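Local coordinates for chemotaxis protein CheX (Desulfovibrio desulfuricans subsp. desulfuricans str. G20, PDB 3HM4) that probably dephosphorylates the phosphorylated response regulator CheY during bacterial chemotaxis, as other members of the CheX phosphatase family do, at residues Ile70-Val73 with Lys74-Gly78. Residues are numbered along the deposited sequence; the frame is centred on the assembly and turned at random. Where two conformers were deposited one is given.
Sequences IAVV and KAMLG
The flat groups where I70-V73 meets K74-G78 are backbone peptides. The N-H groups of K74, A75, M76 and L77 bond to the carbonyls of I70, A71, V72 and V73, with K74 N 2.9 Å from I70 O. V73 O is gripped twice, because a water also donates to it and to G78 O, at 2.6 Å from the latter, thereby bridging the last turn. In two pairs, each spanning one turn, the partners lie side by side and point the same way. On one flank CG2 of I70, anti to its own nitrogen, meets CE of the extended K74 chain at 3.7 Å, and both side chains touch I81. On another, V72 CG1 touches the selenium of M76 (CG1 to SE 3.7 Å) in one of the two conformers modelled for this selenomethionine; there chi1 of -67° brings M76 CG to 3.3 Å from V72 O. V72 packs on L21 of helix 10-25 and M76 on V95 of helix 84-109. G78 N closes on K74 O at 2.7 Å, and G78 then turns to positive phi (112°). This is the C-terminal end of an amphipathic alpha-helix, i to i+4 bonded and packed against two neighbouring helices of the CheX fold.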
ATOM      1  N   ILE A  70       1.533  -5.757  18.153  1.00 13.22           N
ATOM      2  CA  ILE A  70       2.523  -6.455  19.018  1.00 14.42           C
ATOM      3  C   ILE A  70       2.041  -7.859  19.389  1.00 14.69           C
ATOM      4  O   ILE A  70       2.807  -8.839  19.287  1.00 15.66           O
ATOM      5  CB  ILE A  70       2.858  -5.632  20.263  1.00 16.35           C
ATOM      6  CG1 ILE A  70       3.658  -4.376  19.862  1.00 20.06           C
ATOM      7  CG2 ILE A  70       3.676  -6.476  21.265  1.00 17.70           C
ATOM      8  CD1 ILE A  70       3.893  -3.357  20.967  1.00 23.53           C
ATOM      9  N   ALA A  71       0.764  -7.975  19.741  1.00 15.08           N
ATOM     10  CA  ALA A  71       0.197  -9.301  20.115  1.00 14.60           C
ATOM     11  C   ALA A  71       0.243 -10.308  18.948  1.00 15.95           C
ATOM     12  O   ALA A  71       0.516 -11.501  19.143  1.00 17.68           O
ATOM     13  CB  ALA A  71      -1.220  -9.172  20.664  1.00 17.15           C
ATOM     14  N   VAL A  72      -0.019  -9.818  17.735  1.00 14.77           N
ATOM     15  CA  VAL A  72       0.040 -10.659  16.542  1.00 15.28           C
ATOM     16  C   VAL A  72       1.468 -11.157  16.310  1.00 15.72           C
ATOM     17  O   VAL A  72       1.681 -12.357  16.103  1.00 17.02           O
ATOM     18  CB  VAL A  72      -0.501  -9.942  15.298  1.00 13.88           C
ATOM     19  CG1 VAL A  72      -0.202 -10.690  14.019  1.00 15.94           C
ATOM     20  CG2 VAL A  72      -1.981  -9.651  15.482  1.00 15.25           C
ATOM     21  N   VAL A  73       2.432 -10.255  16.388  1.00 14.82           N
ATOM     22  CA  VAL A  73       3.840 -10.589  16.187  1.00 16.82           C
ATOM     23  C   VAL A  73       4.291 -11.613  17.264  1.00 18.16           C
ATOM     24  O   VAL A  73       4.967 -12.598  16.938  1.00 18.99           O
ATOM     25  CB  VAL A  73       4.755  -9.334  16.171  1.00 17.80           C
ATOM     26  CG1 VAL A  73       6.243  -9.728  16.229  1.00 20.35           C
ATOM     27  CG2 VAL A  73       4.437  -8.457  14.949  1.00 17.77           C
ATOM     28  N   LYS A  74       3.893 -11.396  18.525  1.00 17.36           N
ATOM     29  CA  LYS A  74       4.250 -12.321  19.606  1.00 19.05           C
ATOM     30  C   LYS A  74       3.579 -13.686  19.426  1.00 20.97           C
ATOM     31  O   LYS A  74       4.193 -14.750  19.695  1.00 23.21           O
ATOM     32  CB  LYS A  74       3.923 -11.717  20.974  1.00 19.43           C
ATOM     33  CG  LYS A  74       4.832 -10.605  21.366  1.00 22.28           C
ATOM     34  CD  LYS A  74       4.555 -10.083  22.755  1.00 27.83           C
ATOM     35  CE  LYS A  74       5.563  -9.025  23.134  1.00 32.64           C
ATOM     36  NZ  LYS A  74       5.464  -8.640  24.560  1.00 39.29           N
ATOM     37  N   ALA A  75       2.314 -13.704  19.033  1.00 19.94           N
ATOM     38  CA  ALA A  75       1.598 -14.967  18.810  1.00 20.03           C
ATOM     39  C   ALA A  75       2.219 -15.792  17.680  1.00 20.87           C
ATOM     40  O   ALA A  75       2.394 -17.012  17.832  1.00 23.16           O
ATOM     41  CB  ALA A  75       0.131 -14.737  18.550  1.00 21.15           C
HETATM   42  N   MSE A  76       2.660 -15.126  16.617  1.00 20.88           N
HETATM   43  CA  MSE A  76       3.196 -15.808  15.445  0.80 20.04           C
HETATM   44  C   MSE A  76       4.642 -16.217  15.531  1.00 21.28           C
HETATM   45  O   MSE A  76       5.001 -17.275  15.007  1.00 25.67           O
HETATM   46  CB  MSE A  76       2.991 -14.947  14.210  0.80 18.90           C
HETATM   47  CG  MSE A  76       1.530 -14.847  13.928  0.80 17.75           C
HETATM   48 SE   MSE A  76       1.174 -13.732  12.468  0.60 15.79          SE
HETATM   49  CE  MSE A  76       1.877 -14.885  11.005  0.80 19.90           C
ATOM     50  N   LEU A  77       5.464 -15.393  16.173  1.00 21.30           N
ATOM     51  CA  LEU A  77       6.883 -15.609  16.282  1.00 22.31           C
ATOM     52  C   LEU A  77       7.405 -15.784  17.700  1.00 22.59           C
ATOM     53  O   LEU A  77       8.577 -16.150  17.845  1.00 26.44           O
ATOM     54  CB  LEU A  77       7.611 -14.501  15.527  1.00 22.01           C
ATOM     55  CG  LEU A  77       7.287 -14.402  14.024  1.00 22.52           C
ATOM     56  CD1 LEU A  77       7.782 -13.102  13.387  1.00 24.57           C
ATOM     57  CD2 LEU A  77       7.905 -15.611  13.313  1.00 25.20           C
ATOM     58  N   GLY A  78       6.552 -15.659  18.724  1.00 22.91           N
ATOM     59  CA  GLY A  78       6.931 -15.893  20.138  1.00 24.10           C
ATOM     60  C   GLY A  78       6.933 -14.647  21.022  1.00 25.93           C
ATOM     61  O   GLY A  78       7.232 -13.532  20.553  1.00 26.16           O
TER
HETATM   62  O   HOH W   1       7.832 -12.489  18.205  1.00 31.70           O